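Local coordinates for protein putative agmatinase (Clostridium difficile, PDB 3LHL) that probably hydrolyses agmatine to putrescine and urea, as expected of a manganese-dependent agmatinase of the arginase family, at residues 29-32 with 33-37. Numbering follows the deposited sequence.
Sequences FASS and SMRKE
Phe-29 O receives the backbone N of Ser-33 at 2.8 Å, starting the i to i+4 ladder at the beginning of helix 30-38. The next rung joins Met-34 N to Ala-30 O at 2.9 Å, and the one after runs from Arg-35 N to Ser-31 O at 2.8 Å, with an N-H...O angle of 134°. Ser-32 O adds a weak bond to Arg-35 N (3.3 Å), so that N-H is shared between two carbonyls. The selenomethionine Met-34 sets its CB and CG beside Ala-30 O; the modelled position of its CE is doubtful. Arg-35 folds back over the preceding turn. Its CG lies anti to the backbone N (chi1 178°), and the later bend at chi3 lays one guanidinium face over Ser-31 O, 4.0 Å from the plane and offset toward the rim of the group, while NH1 comes 3.5 Å from Ser-32 CA.

Asp-62, at the end of strand 57-62, helps hold this pose: it forms a salt bridge with Arg-35 NH1 and accepts a hydrogen bond from Ser-31 OG, linking two side chains one turn apart. Arg-35 NH2 is hydrogen-bonded to an MPD molecule, probably from the crystallisation liquor. On the buried flank Met-34 packs against Leu-249, Ile-94 and helix 258-278. The side chain of Ala-30 lies about 8 Å from that of Glu-248, which is known to bind a manganese ion in this protein, though not in this chain. The result is a regular first turn of an alpha-helix, reinforced by a shared carboxylate and seated at the C-terminal edge of the parallel sheet of the arginase fold, the side that carries the metal site.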
loop_
_atom_site.group_PDB
_atom_site.type_symbol
_atom_site.label_atom_id
_atom_site.label_comp_id
_atom_site.label_asym_id
_atom_site.label_seq_id
_atom_site.Cartn_x
_atom_site.Cartn_y
_atom_site.Cartn_z
ATOM N N PHE A 29 3.853 -11.065 -9.641
ATOM C CA PHE A 29 3.065 -12.253 -9.310
ATOM C C PHE A 29 2.277 -12.200 -8.011
ATOM O O PHE A 29 1.584 -13.156 -7.666
ATOM C CB PHE A 29 3.981 -13.473 -9.270
ATOM C CG PHE A 29 4.662 -13.766 -10.575
ATOM C CD1 PHE A 29 3.922 -14.140 -11.694
ATOM C CD2 PHE A 29 6.048 -13.693 -10.680
ATOM C CE1 PHE A 29 4.554 -14.439 -12.902
ATOM C CE2 PHE A 29 6.694 -13.991 -11.889
ATOM C CZ PHE A 29 5.944 -14.365 -12.999
ATOM N N ALA A 30 2.380 -11.089 -7.298
ATOM C CA ALA A 30 1.703 -10.924 -6.021
ATOM C C ALA A 30 0.220 -11.322 -5.983
ATOM O O ALA A 30 -0.155 -12.265 -5.289
ATOM C CB ALA A 30 1.878 -9.479 -5.541
ATOM N N SER A 31 -0.625 -10.606 -6.719
ATOM C CA SER A 31 -2.060 -10.894 -6.710
ATOM C C SER A 31 -2.432 -12.287 -7.210
ATOM O O SER A 31 -3.300 -12.939 -6.633
ATOM C CB SER A 31 -2.827 -9.829 -7.511
ATOM O OG SER A 31 -2.458 -9.832 -8.878
ATOM N N SER A 32 -1.783 -12.752 -8.273
ATOM C CA SER A 32 -2.090 -14.077 -8.801
ATOM C C SER A 32 -1.637 -15.160 -7.821
ATOM O O SER A 32 -2.267 -16.205 -7.702
ATOM C CB SER A 32 -1.416 -14.281 -10.161
ATOM O OG SER A 32 -0.015 -14.144 -10.050
ATOM N N SER A 33 -0.539 -14.914 -7.124
ATOM C CA SER A 33 -0.059 -15.877 -6.148
ATOM C C SER A 33 -1.033 -15.909 -4.964
ATOM O O SER A 33 -1.326 -16.965 -4.411
ATOM C CB SER A 33 1.337 -15.488 -5.664
ATOM O OG SER A 33 1.776 -16.368 -4.649
HETATM N N MSE A 34 -1.541 -14.740 -4.587
HETATM C CA MSE A 34 -2.481 -14.652 -3.479
HETATM C C MSE A 34 -3.839 -15.231 -3.866
HETATM O O MSE A 34 -4.573 -15.730 -3.015
HETATM C CB MSE A 34 -2.668 -13.195 -3.054
HETATM C CG MSE A 34 -1.402 -12.501 -2.580
HETATM SE SE MSE A 34 -1.738 -10.624 -2.268
HETATM C CE MSE A 34 -0.331 -9.851 -3.311
ATOM N N ARG A 35 -4.167 -15.159 -5.151
ATOM C CA ARG A 35 -5.450 -15.649 -5.635
ATOM C C ARG A 35 -5.680 -17.133 -5.373
ATOM O O ARG A 35 -6.755 -17.527 -4.922
ATOM C CB ARG A 35 -5.607 -15.350 -7.132
ATOM C CG ARG A 35 -6.910 -15.872 -7.722
ATOM C CD ARG A 35 -7.216 -15.259 -9.078
ATOM N NE ARG A 35 -7.270 -13.799 -9.005
ATOM C CZ ARG A 35 -6.342 -12.994 -9.515
ATOM N NH1 ARG A 35 -5.286 -13.506 -10.141
ATOM N NH2 ARG A 35 -6.464 -11.682 -9.395
ATOM N N LYS A 36 -4.677 -17.957 -5.644
ATOM C CA LYS A 36 -4.823 -19.391 -5.426
ATOM C C LYS A 36 -4.659 -19.757 -3.958
ATOM O O LYS A 36 -4.747 -20.926 -3.592
ATOM C CB LYS A 36 -3.797 -20.164 -6.258
ATOM C CG LYS A 36 -2.349 -19.823 -5.947
ATOM C CD LYS A 36 -1.391 -20.794 -6.632
ATOM C CE LYS A 36 -1.541 -22.210 -6.072
ATOM N NZ LYS A 36 -0.519 -23.169 -6.589
ATOM N N GLU A 37 -4.422 -18.751 -3.126
ATOM C CA GLU A 37 -4.222 -18.948 -1.695
ATOM C C GLU A 37 -5.402 -18.431 -0.868
ATOM O O GLU A 37 -5.884 -19.102 0.046
ATOM C CB GLU A 37 -2.939 -18.223 -1.268
ATOM C CG GLU A 37 -2.659 -18.208 0.229
ATOM C CD GLU A 37 -1.917 -19.444 0.707
ATOM O OE1 GLU A 37 -0.836 -19.739 0.148
ATOM O OE2 GLU A 37 -2.409 -20.115 1.643
#